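Local structure of ferritin (Pseudo-nitzschia multiseries, 4IWK) at residues E3-L8 against E107-C112; E16-Q21 against A71-V76; L24-W29 against A40-E45; I28-N33 against S82-V87; S101-A106 against P123-Q128. The protein probably stores iron in a soluble, non-toxic form, oxidising ferrous iron with oxygen at its ferroxidase centre and depositing it as ferric hydroxide inside a 24-subunit shell. One frame throughout, in Å; residues are numbered along the deposited sequence. Where two conformers were deposited one is given.

Contact 1: residues E3-L8 against E107-C112; sequences EELLDL and EAASTC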
# COMPACT_ATOMS: atom_id res chain seq x y z
N GLU A 3 -56.51 -8.09 30.24
CA GLU A 3 -56.14 -9.50 30.34
C GLU A 3 -56.04 -10.10 28.93
O GLU A 3 -55.12 -10.90 28.69
CB GLU A 3 -57.20 -10.28 31.14
CG GLU A 3 -56.78 -11.69 31.45
CD GLU A 3 -55.42 -11.68 32.11
OE1 GLU A 3 -55.26 -10.98 33.13
OE2 GLU A 3 -54.48 -12.31 31.58
N GLU A 4 -57.00 -9.78 28.06
CA GLU A 4 -57.02 -10.30 26.74
C GLU A 4 -55.67 -9.98 26.03
O GLU A 4 -55.01 -10.85 25.42
CB GLU A 4 -58.15 -9.68 25.94
CG GLU A 4 -58.58 -10.54 24.80
CD GLU A 4 -59.09 -9.74 23.60
OE1 GLU A 4 -59.13 -8.47 23.62
OE2 GLU A 4 -59.44 -10.40 22.58
N LEU A 5 -55.23 -8.74 26.16
CA LEU A 5 -54.05 -8.32 25.41
C LEU A 5 -52.81 -9.06 26.00
O LEU A 5 -52.02 -9.61 25.19
CB LEU A 5 -53.91 -6.77 25.39
CG LEU A 5 -52.59 -6.19 24.85
CD1 LEU A 5 -52.48 -6.52 23.40
CD2 LEU A 5 -52.48 -4.67 25.08
N LEU A 6 -52.65 -9.11 27.34
CA LEU A 6 -51.55 -9.82 27.96
C LEU A 6 -51.57 -11.35 27.62
O LEU A 6 -50.52 -11.94 27.35
CB LEU A 6 -51.54 -9.63 29.48
CG LEU A 6 -51.59 -8.18 29.99
CD1 LEU A 6 -51.88 -8.18 31.48
CD2 LEU A 6 -50.37 -7.32 29.66
N ASP A 7 -52.74 -11.98 27.63
CA ASP A 7 -52.79 -13.41 27.26
C ASP A 7 -52.37 -13.61 25.81
O ASP A 7 -51.62 -14.57 25.49
CB ASP A 7 -54.24 -13.93 27.46
CG ASP A 7 -54.58 -14.09 28.97
OD1 ASP A 7 -53.62 -13.96 29.78
OD2 ASP A 7 -55.75 -14.35 29.45
N LEU A 8 -52.86 -12.70 24.92
CA LEU A 8 -52.56 -12.86 23.46
C LEU A 8 -51.09 -12.59 23.21
O LEU A 8 -50.49 -13.22 22.31
CB LEU A 8 -53.43 -11.97 22.57
CG LEU A 8 -54.94 -12.40 22.52
CD1 LEU A 8 -55.72 -11.26 21.84
CD2 LEU A 8 -55.13 -13.69 21.75
N GLU A 107 -55.46 -6.64 16.98
CA GLU A 107 -56.90 -6.23 17.28
C GLU A 107 -57.08 -5.93 18.76
O GLU A 107 -57.68 -4.92 19.07
CB GLU A 107 -57.89 -7.34 16.93
CG GLU A 107 -57.98 -7.77 15.49
CD GLU A 107 -59.00 -6.94 14.75
OE1 GLU A 107 -59.34 -5.84 15.34
OE2 GLU A 107 -59.41 -7.41 13.63
N ALA A 108 -56.47 -6.73 19.65
CA ALA A 108 -56.57 -6.49 21.13
C ALA A 108 -55.85 -5.19 21.47
O ALA A 108 -56.33 -4.36 22.33
CB ALA A 108 -55.94 -7.65 21.91
N ALA A 109 -54.68 -4.99 20.82
CA ALA A 109 -53.91 -3.75 21.13
C ALA A 109 -54.67 -2.51 20.65
O ALA A 109 -54.68 -1.51 21.31
CB ALA A 109 -52.49 -3.79 20.46
N SER A 110 -55.25 -2.64 19.47
CA SER A 110 -56.05 -1.50 18.91
C SER A 110 -57.22 -1.17 19.84
O SER A 110 -57.45 -0.01 20.13
CB SER A 110 -56.61 -1.92 17.56
OG SER A 110 -57.29 -0.78 16.98
N THR A 111 -57.96 -2.17 20.28
CA THR A 111 -59.08 -1.95 21.27
C THR A 111 -58.63 -1.26 22.54
O THR A 111 -59.37 -0.40 23.05
CB THR A 111 -59.71 -3.32 21.62
OG1 THR A 111 -60.30 -3.83 20.40
CG2 THR A 111 -60.74 -3.29 22.77
N CYS A 112 -57.42 -1.57 23.02
CA CYS A 112 -56.84 -1.03 24.28
C CYS A 112 -56.15 0.31 23.98
O CYS A 112 -55.58 0.87 24.88
CB CYS A 112 -55.77 -1.99 24.85
SG CYS A 112 -56.59 -3.39 25.63
O HOH W 1 -58.11 -5.92 24.23
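The flat group here is the carboxylate of E4, and A108 stands over one of its faces: A108 CB lies well above the carboxylate plane, 3.7 Å from E4 OE1. The same oxygen accepts from water 1 at 2.8 Å, and that water also donates to the backbone O of A108, so a water bridge links E4 to the opposite helix. With E4 CG swung to the side away from its own backbone N (chi1 -156°), the chain extends across the gap instead of along helix 3-32. The same A108 CB meets L8 CD1 at 3.6 Å. L5, in one of its two conformers, sends CD1 to A109 CB (4.0 Å), while CD2 meets C112 CB at 4.2 Å. A108 has only a methyl here, consistent with the 5.3 Å between the CA atoms of L5 and A108, although the axes stay 9.0 Å apart. E107 bonds to H113 of the second subunit. E3, E4 and D7 have been seen to bind iron in this protein, though none is bound to them in this chain. Two helices running at 150° and packed by leucines on alanines are the antiparallel pairing of a ferritin four-helix bundle, here at one end.

Contact 2: residues E16-Q21 against A71-V76; sequences EFTASQ and AVPAPV. With FE (Fe (III) ion), chain G.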
# COMPACT_ATOMS: atom_id res chain seq x y z
N GLU A 16 -44.91 -18.61 18.03
CA GLU A 16 -43.63 -18.51 17.25
C GLU A 16 -42.80 -19.75 17.59
O GLU A 16 -42.20 -20.36 16.65
CB GLU A 16 -42.81 -17.28 17.67
CG GLU A 16 -43.56 -15.95 17.28
CD GLU A 16 -43.88 -15.71 15.84
OE1 GLU A 16 -43.21 -16.34 15.01
OE2 GLU A 16 -44.74 -14.84 15.56
N PHE A 17 -42.80 -20.17 18.85
CA PHE A 17 -42.00 -21.35 19.19
C PHE A 17 -42.62 -22.66 18.68
O PHE A 17 -41.85 -23.58 18.29
CB PHE A 17 -41.76 -21.46 20.71
CG PHE A 17 -40.91 -20.37 21.29
CD1 PHE A 17 -40.01 -19.61 20.51
CD2 PHE A 17 -40.98 -20.14 22.66
CE1 PHE A 17 -39.20 -18.63 21.08
CE2 PHE A 17 -40.16 -19.16 23.24
CZ PHE A 17 -39.23 -18.43 22.45
N THR A 18 -43.95 -22.70 18.57
CA THR A 18 -44.66 -23.84 17.95
C THR A 18 -44.24 -23.92 16.49
O THR A 18 -43.88 -25.00 15.99
CB THR A 18 -46.18 -23.63 18.08
OG1 THR A 18 -46.50 -23.64 19.48
CG2 THR A 18 -46.97 -24.71 17.37
N ALA A 19 -44.23 -22.77 15.84
CA ALA A 19 -43.81 -22.76 14.43
C ALA A 19 -42.35 -23.13 14.26
O ALA A 19 -42.05 -23.87 13.38
CB ALA A 19 -44.03 -21.38 13.83
N SER A 20 -41.50 -22.72 15.18
CA SER A 20 -40.10 -23.15 15.10
C SER A 20 -39.99 -24.68 15.10
O SER A 20 -39.20 -25.27 14.34
CB SER A 20 -39.36 -22.55 16.29
OG SER A 20 -37.99 -22.94 16.20
N GLN A 21 -40.79 -25.31 15.98
CA GLN A 21 -40.73 -26.79 16.10
C GLN A 21 -41.34 -27.46 14.89
O GLN A 21 -40.89 -28.54 14.45
CB GLN A 21 -41.49 -27.27 17.40
CG GLN A 21 -40.70 -26.97 18.66
CD GLN A 21 -39.44 -27.90 18.69
OE1 GLN A 21 -38.39 -27.44 18.23
NE2 GLN A 21 -39.57 -29.15 19.16
N ALA A 71 -45.85 -24.87 27.35
CA ALA A 71 -45.33 -25.99 26.58
C ALA A 71 -45.27 -25.67 25.10
O ALA A 71 -46.21 -25.03 24.56
CB ALA A 71 -46.20 -27.25 26.81
N VAL A 72 -44.22 -26.19 24.42
CA VAL A 72 -44.22 -26.14 22.95
C VAL A 72 -44.68 -27.48 22.42
O VAL A 72 -44.02 -28.53 22.63
CB VAL A 72 -42.81 -25.79 22.38
CG1 VAL A 72 -42.95 -25.45 20.90
CG2 VAL A 72 -42.20 -24.55 23.09
N PRO A 73 -45.86 -27.54 21.85
CA PRO A 73 -46.46 -28.87 21.56
C PRO A 73 -45.69 -29.66 20.57
O PRO A 73 -44.96 -29.11 19.68
CB PRO A 73 -47.82 -28.56 20.95
CG PRO A 73 -47.85 -27.07 20.81
CD PRO A 73 -46.79 -26.42 21.63
N ALA A 74 -45.78 -30.96 20.73
CA ALA A 74 -45.23 -31.86 19.70
C ALA A 74 -45.86 -31.64 18.35
O ALA A 74 -47.08 -31.61 18.22
CB ALA A 74 -45.44 -33.31 20.10
N PRO A 75 -45.05 -31.48 17.30
CA PRO A 75 -45.68 -31.35 15.98
C PRO A 75 -46.38 -32.64 15.56
O PRO A 75 -45.84 -33.73 15.83
CB PRO A 75 -44.46 -31.12 15.04
CG PRO A 75 -43.38 -30.58 15.90
CD PRO A 75 -43.57 -31.19 17.28
N VAL A 76 -47.55 -32.50 14.92
CA VAL A 76 -48.30 -33.72 14.60
C VAL A 76 -48.42 -33.98 13.10
O VAL A 76 -48.75 -35.08 12.69
CB VAL A 76 -49.72 -33.68 15.24
CG1 VAL A 76 -49.59 -33.70 16.77
CG2 VAL A 76 -50.50 -32.48 14.75
FE FE G . -43.01 -16.05 13.03
O HOH W 2 -44.45 -14.57 13.06
O HOH W 3 -45.20 -27.69 17.23
O HOH W 4 -42.10 -29.74 20.32
O HOH W 5 -43.24 -16.12 10.93
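Q21 meets the loop 71-76 along its length. Its CB lies 4.1 Å from P75 CG, its CG packs 3.5 Å from V72 CG1, and the amide NE2 donates to water 4, which sits close to P73 O. The chain bends at chi2 (-70°) as it crosses V72 at about a right angle, which carries the amide past the valine to the water. V72 is the apolar wedge of the contact. Its CG1, placed opposite the backbone N (chi1 -167°), lies against the helix, touching F17 O at 3.4 Å, while CG2 rests on F17 CB. The next residue of the loop, P73, brings CD to 3.5 Å from T18 OG1, a hydroxyl that is already bonded to T14 O. Water 3 donates to both T18 O and P73 O, tying loop to helix through two carbonyls. On another face of the helix, E16 OE1 binds iron at 2.0 Å together with E49 and H52, and E16 OE2 receives water 2, itself a ligand of the metal; Q12 steadies that second oxygen. The loop is the long crossover between helix 36-62 and helix 84-111, lying along the outside of helix 3-32, and the third subunit closes over it: its V72 packs on Q21 and its Q21 on V72, with backbone hydrogen bonds from V72 across the interface.

Contact 3: residues L24-W29 against A40-E45; sequences LSASIW and AYMLAE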
# COMPACT_ATOMS: atom_id res chain seq x y z
N LEU A 24 -38.80 -27.42 12.32
CA LEU A 24 -37.73 -28.39 12.55
C LEU A 24 -38.30 -29.77 12.14
O LEU A 24 -37.58 -30.57 11.52
CB LEU A 24 -37.37 -28.41 14.05
CG LEU A 24 -36.37 -29.50 14.44
CD1 LEU A 24 -35.05 -29.20 13.67
CD2 LEU A 24 -36.07 -29.44 15.94
N SER A 25 -39.56 -30.08 12.47
CA SER A 25 -40.16 -31.35 12.02
C SER A 25 -40.13 -31.50 10.47
O SER A 25 -39.82 -32.60 9.97
CB SER A 25 -41.59 -31.51 12.57
OG SER A 25 -42.55 -30.72 11.87
N ALA A 26 -40.42 -30.40 9.75
CA ALA A 26 -40.33 -30.45 8.26
C ALA A 26 -38.88 -30.74 7.82
O ALA A 26 -38.66 -31.52 6.89
CB ALA A 26 -40.83 -29.15 7.65
N SER A 27 -37.91 -30.09 8.46
CA SER A 27 -36.50 -30.34 8.12
C SER A 27 -36.15 -31.82 8.29
O SER A 27 -35.40 -32.42 7.52
CB SER A 27 -35.56 -29.47 8.99
OG SER A 27 -35.27 -30.09 10.24
N ILE A 28 -36.70 -32.43 9.34
CA ILE A 28 -36.38 -33.88 9.60
C ILE A 28 -37.02 -34.71 8.50
O ILE A 28 -36.36 -35.56 7.92
CB ILE A 28 -36.91 -34.28 11.02
CG1 ILE A 28 -36.07 -33.59 12.09
CG2 ILE A 28 -36.88 -35.79 11.09
CD1 ILE A 28 -36.76 -33.69 13.46
N TRP A 29 -38.30 -34.43 8.14
CA TRP A 29 -38.91 -35.18 7.09
C TRP A 29 -38.10 -35.06 5.82
O TRP A 29 -37.86 -36.04 5.10
CB TRP A 29 -40.41 -34.71 6.90
CG TRP A 29 -41.12 -35.67 5.98
CD1 TRP A 29 -41.89 -36.76 6.38
CD2 TRP A 29 -41.11 -35.66 4.55
NE1 TRP A 29 -42.34 -37.44 5.25
CE2 TRP A 29 -41.88 -36.80 4.11
CE3 TRP A 29 -40.47 -34.86 3.58
CZ2 TRP A 29 -42.09 -37.09 2.70
CZ3 TRP A 29 -40.65 -35.15 2.20
CH2 TRP A 29 -41.43 -36.30 1.77
N ALA A 40 -32.63 -27.73 4.52
CA ALA A 40 -31.84 -26.55 5.04
C ALA A 40 -32.69 -25.30 5.06
O ALA A 40 -32.56 -24.53 6.03
CB ALA A 40 -30.62 -26.36 4.12
N TYR A 41 -33.64 -25.15 4.10
CA TYR A 41 -34.58 -24.04 4.14
C TYR A 41 -35.39 -24.14 5.42
O TYR A 41 -35.59 -23.12 6.12
CB TYR A 41 -35.41 -24.02 2.89
CG TYR A 41 -36.26 -22.78 2.75
CD1 TYR A 41 -35.89 -21.78 1.82
CD2 TYR A 41 -37.48 -22.65 3.43
CE1 TYR A 41 -36.66 -20.67 1.65
CE2 TYR A 41 -38.23 -21.49 3.29
CZ TYR A 41 -37.83 -20.54 2.41
OH TYR A 41 -38.64 -19.42 2.26
N MET A 42 -35.91 -25.32 5.69
CA MET A 42 -36.79 -25.47 6.90
C MET A 42 -35.96 -25.18 8.19
O MET A 42 -36.50 -24.56 9.15
CB MET A 42 -37.43 -26.87 6.95
CG MET A 42 -38.34 -27.18 5.75
SD MET A 42 -39.73 -26.00 5.73
CE MET A 42 -40.74 -26.42 4.26
N LEU A 43 -34.73 -25.68 8.26
CA LEU A 43 -33.89 -25.38 9.44
C LEU A 43 -33.65 -23.86 9.65
O LEU A 43 -33.72 -23.41 10.78
CB LEU A 43 -32.61 -26.26 9.30
CG LEU A 43 -31.90 -26.39 10.58
CD1 LEU A 43 -32.69 -27.39 11.44
CD2 LEU A 43 -30.58 -27.00 10.09
N ALA A 44 -33.43 -23.12 8.55
CA ALA A 44 -33.19 -21.68 8.66
C ALA A 44 -34.49 -21.06 9.18
O ALA A 44 -34.43 -20.19 10.04
CB ALA A 44 -32.77 -21.13 7.29
N GLU A 45 -35.65 -21.47 8.65
CA GLU A 45 -36.87 -20.93 9.21
C GLU A 45 -37.14 -21.34 10.63
O GLU A 45 -37.76 -20.50 11.37
CB GLU A 45 -38.08 -21.45 8.44
CG GLU A 45 -38.19 -20.81 7.06
CD GLU A 45 -38.54 -19.36 7.23
OE1 GLU A 45 -39.34 -19.00 8.15
OE2 GLU A 45 -37.94 -18.62 6.44
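M42 overlaps the backbone and methyl of the facing helix: its CB lies 3.6 Å from S27 N, its CG packs 3.7 Å from A26 CB, and SD follows at 3.8 Å from the same A26 CB. The bend at chi2 (-63°) turns the thioether alongside A26, so the sulfur runs over the alanine while the terminal methyl goes on to the ring of F30. S27 CB lies 3.8 Å from M42 CB, which shows how little side-chain bulk separates the two backbones at this point. On the flank, L24 and L43 lie side by side and point the same way, their CD1 methyls 3.7 Å apart. In one of its two deposited conformers, S27 turns its hydroxyl back on its own helix, where OG donates to L24 O at 2.7 Å, in the carbonyl plane and on a lone pair; that oxygen also accepts from I28 N. The polar group is thereby satisfied within the helix, next to L43 CD1. The axes approach to 7.7 Å at 163°, a near-antiparallel pairing consistent with the small A26 and S27 at the crossing. Helix 84-111 packs on M42 and A26, through W88 and I91 and through V87. L54 of the third subunit packs on both L24 and L43, and E45 on helix 36-62 binds iron with E48 and with E131 of helix 115-145.

Contact 4: residues I28-N33 against S82-V87; sequences IWFDQN and SSPEDV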
# COMPACT_ATOMS: atom_id res chain seq x y z
N ILE A 28 -36.70 -32.43 9.34
CA ILE A 28 -36.38 -33.88 9.60
C ILE A 28 -37.02 -34.71 8.50
O ILE A 28 -36.36 -35.56 7.92
CB ILE A 28 -36.91 -34.28 11.02
CG1 ILE A 28 -36.07 -33.59 12.09
CG2 ILE A 28 -36.88 -35.79 11.09
CD1 ILE A 28 -36.76 -33.69 13.46
N TRP A 29 -38.30 -34.43 8.14
CA TRP A 29 -38.91 -35.18 7.09
C TRP A 29 -38.10 -35.06 5.82
O TRP A 29 -37.86 -36.04 5.10
CB TRP A 29 -40.41 -34.71 6.90
CG TRP A 29 -41.12 -35.67 5.98
CD1 TRP A 29 -41.89 -36.76 6.38
CD2 TRP A 29 -41.11 -35.66 4.55
NE1 TRP A 29 -42.34 -37.44 5.25
CE2 TRP A 29 -41.88 -36.80 4.11
CE3 TRP A 29 -40.47 -34.86 3.58
CZ2 TRP A 29 -42.09 -37.09 2.70
CZ3 TRP A 29 -40.65 -35.15 2.20
CH2 TRP A 29 -41.43 -36.30 1.77
N PHE A 30 -37.75 -33.81 5.43
CA PHE A 30 -37.01 -33.62 4.19
C PHE A 30 -35.67 -34.36 4.26
O PHE A 30 -35.31 -34.99 3.28
CB PHE A 30 -36.75 -32.13 4.01
CG PHE A 30 -37.97 -31.42 3.45
CD1 PHE A 30 -38.63 -31.96 2.36
CD2 PHE A 30 -38.44 -30.25 4.01
CE1 PHE A 30 -39.76 -31.32 1.76
CE2 PHE A 30 -39.55 -29.59 3.42
CZ PHE A 30 -40.23 -30.14 2.31
N ASP A 31 -34.95 -34.29 5.39
CA ASP A 31 -33.59 -34.91 5.44
C ASP A 31 -33.76 -36.40 5.37
O ASP A 31 -32.98 -37.08 4.71
CB ASP A 31 -32.87 -34.53 6.74
CG ASP A 31 -31.98 -33.34 6.58
OD1 ASP A 31 -31.43 -33.07 5.47
OD2 ASP A 31 -31.77 -32.59 7.58
N GLN A 32 -34.78 -36.91 6.03
CA GLN A 32 -34.98 -38.38 5.99
C GLN A 32 -35.29 -38.87 4.59
O GLN A 32 -35.14 -40.08 4.25
CB GLN A 32 -36.11 -38.78 6.93
CG GLN A 32 -35.78 -38.69 8.39
CD GLN A 32 -37.00 -38.99 9.27
OE1 GLN A 32 -38.19 -39.06 8.78
NE2 GLN A 32 -36.75 -39.12 10.62
N ASN A 33 -35.88 -38.00 3.76
CA ASN A 33 -36.26 -38.39 2.47
C ASN A 33 -35.33 -37.81 1.39
O ASN A 33 -35.69 -37.80 0.21
CB ASN A 33 -37.71 -38.02 2.24
CG ASN A 33 -38.63 -38.88 3.06
OD1 ASN A 33 -38.91 -40.00 2.60
ND2 ASN A 33 -39.05 -38.48 4.28
N SER A 82 -46.50 -37.39 3.17
CA SER A 82 -45.98 -38.47 2.32
C SER A 82 -45.28 -37.87 1.06
O SER A 82 -44.65 -38.59 0.25
CB SER A 82 -47.12 -39.49 2.04
OG SER A 82 -48.09 -38.78 1.37
N SER A 83 -45.30 -36.53 0.90
CA SER A 83 -44.55 -35.99 -0.20
C SER A 83 -44.15 -34.55 0.09
O SER A 83 -44.66 -34.00 1.09
CB SER A 83 -45.44 -35.95 -1.46
OG SER A 83 -46.51 -35.05 -1.23
N PRO A 84 -43.19 -33.97 -0.67
CA PRO A 84 -42.84 -32.53 -0.42
C PRO A 84 -44.04 -31.64 -0.50
O PRO A 84 -44.14 -30.66 0.29
CB PRO A 84 -41.77 -32.18 -1.48
CG PRO A 84 -41.11 -33.57 -1.68
CD PRO A 84 -42.24 -34.60 -1.64
N GLU A 85 -44.93 -31.90 -1.44
CA GLU A 85 -46.14 -31.04 -1.49
C GLU A 85 -46.93 -30.99 -0.16
O GLU A 85 -47.41 -29.88 0.26
CB GLU A 85 -47.08 -31.55 -2.58
CG GLU A 85 -48.13 -30.46 -2.80
CD GLU A 85 -49.14 -30.89 -3.86
OE1 GLU A 85 -48.71 -31.61 -4.77
OE2 GLU A 85 -50.33 -30.45 -3.77
N ASP A 86 -47.05 -32.14 0.53
CA ASP A 86 -47.77 -32.17 1.77
C ASP A 86 -47.05 -31.29 2.79
O ASP A 86 -47.70 -30.61 3.61
CB ASP A 86 -47.79 -33.60 2.36
CG ASP A 86 -48.61 -34.60 1.52
OD1 ASP A 86 -49.52 -34.16 0.77
OD2 ASP A 86 -48.37 -35.83 1.69
N VAL A 87 -45.73 -31.39 2.84
CA VAL A 87 -44.98 -30.65 3.84
C VAL A 87 -45.15 -29.11 3.56
O VAL A 87 -45.48 -28.35 4.46
CB VAL A 87 -43.47 -30.95 3.77
CG1 VAL A 87 -42.78 -30.24 4.98
CG2 VAL A 87 -43.28 -32.48 3.95
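The indole of W29 lies between V87 and N33. V87 CG2 sits over one face, 4.1 Å from the centroid of the six-membered ring and 27° off its normal, a CH-pi contact; N33 ND2 covers the opposite face, 3.3 Å above the plane of W29. The far end of the ring reaches the loop before the helix, with W29 CH2 3.6 Å from S83 C. In the same shell, F30 meets P84 at its ring edge, with CE1 3.9 Å from P84 CB, and F30 CE2 touches V87 CG1 at 3.6 Å, so that V87 divides its two methyls between the aromatics. Further out come the bonds that position these groups. N33 ND2 is placed by donating to W29 O at 2.8 Å, with an N-H...O angle of 163°. A capping box starts helix 84-111: S83 is the N-cap, taking a weak bond from D86 N. D86 OD2 gathers the S82 and, weakly, S83 amides, which probably helps set the turn that W29 packs on. The end of helix 3-32 thus closes on the beginning of helix 84-111. F30 meets W88 of that helix as well as M38 and M42 of helix 36-62, and R153 of helix 151-158 bonds to N33 O.

Contact 5: residues S101-A106 against P123-Q128; sequences SLLNLA and PFHLQQ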
# COMPACT_ATOMS: atom_id res chain seq x y z
N SER A 101 -52.56 -15.07 14.35
CA SER A 101 -52.25 -14.87 15.73
C SER A 101 -51.81 -13.37 15.91
O SER A 101 -52.16 -12.66 16.91
CB SER A 101 -51.12 -15.85 16.06
OG SER A 101 -50.86 -15.71 17.40
N LEU A 102 -51.02 -12.90 14.95
CA LEU A 102 -50.51 -11.54 14.99
C LEU A 102 -51.65 -10.55 14.81
O LEU A 102 -51.62 -9.46 15.42
CB LEU A 102 -49.43 -11.27 13.88
CG LEU A 102 -48.08 -11.87 14.27
CD1 LEU A 102 -47.14 -11.92 13.03
CD2 LEU A 102 -47.40 -11.09 15.42
N LEU A 103 -52.54 -10.85 13.87
CA LEU A 103 -53.71 -9.91 13.66
C LEU A 103 -54.62 -9.96 14.88
O LEU A 103 -55.09 -8.90 15.29
CB LEU A 103 -54.47 -10.28 12.34
CG LEU A 103 -53.67 -10.00 11.03
CD1 LEU A 103 -54.50 -10.53 9.87
CD2 LEU A 103 -53.25 -8.55 10.68
N ASN A 104 -54.75 -11.09 15.56
CA ASN A 104 -55.55 -11.11 16.81
C ASN A 104 -54.96 -10.25 17.89
O ASN A 104 -55.67 -9.51 18.63
CB ASN A 104 -55.67 -12.54 17.39
CG ASN A 104 -56.60 -13.41 16.57
OD1 ASN A 104 -57.38 -12.93 15.77
ND2 ASN A 104 -56.44 -14.73 16.73
N LEU A 105 -53.64 -10.36 18.04
CA LEU A 105 -52.92 -9.53 19.01
C LEU A 105 -53.07 -8.04 18.64
O LEU A 105 -53.32 -7.22 19.56
CB LEU A 105 -51.40 -9.94 19.00
CG LEU A 105 -50.56 -9.20 19.93
CD1 LEU A 105 -51.06 -9.14 21.41
CD2 LEU A 105 -49.12 -9.84 19.85
N ALA A 106 -52.87 -7.67 17.35
CA ALA A 106 -53.03 -6.28 16.95
C ALA A 106 -54.49 -5.78 17.22
O ALA A 106 -54.64 -4.60 17.58
CB ALA A 106 -52.69 -6.02 15.48
N PRO A 123 -43.63 -4.26 11.84
CA PRO A 123 -42.70 -4.99 10.95
C PRO A 123 -43.02 -6.45 10.90
O PRO A 123 -42.71 -7.08 9.87
CB PRO A 123 -41.32 -4.81 11.63
CG PRO A 123 -41.52 -3.78 12.71
CD PRO A 123 -42.97 -3.41 12.86
N PHE A 124 -43.65 -6.99 11.93
CA PHE A 124 -44.09 -8.40 11.83
C PHE A 124 -45.26 -8.55 10.88
O PHE A 124 -45.37 -9.56 10.14
CB PHE A 124 -44.53 -8.92 13.24
CG PHE A 124 -43.33 -9.00 14.23
CD1 PHE A 124 -42.51 -10.14 14.22
CD2 PHE A 124 -42.98 -7.94 15.05
CE1 PHE A 124 -41.38 -10.19 15.07
CE2 PHE A 124 -41.91 -7.98 15.92
CZ PHE A 124 -41.09 -9.10 15.92
N HIS A 125 -46.17 -7.54 10.86
CA HIS A 125 -47.24 -7.66 9.87
C HIS A 125 -46.70 -7.76 8.44
O HIS A 125 -47.17 -8.58 7.61
CB HIS A 125 -48.19 -6.41 10.00
CG HIS A 125 -48.99 -6.43 11.26
ND1 HIS A 125 -49.13 -5.33 12.11
CD2 HIS A 125 -49.63 -7.46 11.85
CE1 HIS A 125 -49.92 -5.69 13.13
NE2 HIS A 125 -50.18 -6.98 13.00
N LEU A 126 -45.70 -6.90 8.15
CA LEU A 126 -45.14 -6.83 6.81
C LEU A 126 -44.28 -8.03 6.53
O LEU A 126 -44.33 -8.54 5.47
CB LEU A 126 -44.34 -5.53 6.65
CG LEU A 126 -45.26 -4.31 6.78
CD1 LEU A 126 -44.39 -3.06 6.63
CD2 LEU A 126 -46.31 -4.33 5.63
N GLN A 127 -43.58 -8.55 7.56
CA GLN A 127 -42.77 -9.75 7.33
C GLN A 127 -43.73 -10.91 6.97
O GLN A 127 -43.39 -11.65 6.04
CB GLN A 127 -41.94 -10.05 8.59
CG GLN A 127 -41.32 -11.50 8.59
CD GLN A 127 -40.05 -11.67 7.79
OE1 GLN A 127 -39.56 -12.84 7.56
NE2 GLN A 127 -39.49 -10.53 7.35
N GLN A 128 -44.88 -11.02 7.58
CA GLN A 128 -45.78 -12.13 7.29
C GLN A 128 -46.34 -12.02 5.87
O GLN A 128 -46.55 -13.04 5.23
CB GLN A 128 -46.98 -12.15 8.26
CG GLN A 128 -46.59 -12.64 9.66
CD GLN A 128 -45.83 -13.97 9.57
OE1 GLN A 128 -44.62 -13.99 9.85
NE2 GLN A 128 -46.52 -15.05 9.19
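L102 carries the tight part of this contact, its CD1 pressed 3.5 Å from Q128 CG and 4.0 Å from F124 CB. It crosses both of these side chains at about a right angle, so a single methyl fits between two residues one turn apart. The torsion chi1 of L102 (-77°) puts CG opposite its own carbonyl carbon and sends the branch toward helix 115-145. The chain of Q128, bent at chi2 (-51°), carries its amide back to helix 84-111, where NE2 bonds to E95 and T99. The two helices follow each other in the chain and run at 153°, the antiparallel neighbours of the ferritin four-helix bundle. Helix 115-145 is kinked at its 123-124 turn, where two backbone N atoms lack their bonds to the turn before. Across the pair as a whole the axes come no closer than 10.5 Å, and the nearest CA atoms, those of L102 and H125, are 7.2 Å apart. The buried imidazole of H125 fills that gap, directing an edge at A106 and the backbone O of L102. L103 forms the looser margin: partly exposed and little covered, it lies obliquely against H125, with CD2 no nearer than 4.0 Å to H125 CD2. There the second subunit takes over: its F115 packs on L103 and A106, and its A116 on H125. At the opposite end, the side chain of Q128 comes to about 4 Å from a bound iron.

In the fold
Contacts 1 and 4 join the same two helices, 3-32 and 84-111, near opposite ends of the bundle, their centres 37 Å apart. Contact 5 continues contact 1 along helix 84-111: L5 CD1 touches L105 CD1 at 3.6 Å, and both reach the second subunit. At the other end, contacts 3 and 4 merge into one core, with M42 CE 3.5 Å from F30 CE2 and A26 CB equally close to V87 CG1. Contacts 2, 3 and 4 all meet the third subunit. The iron sites lie between these groups: contact 2 supplies E16 and contact 3 E45, while Q128 of contact 5 borders a metal. In contact 1, the L8 side chain is about 12 Å from that of E16.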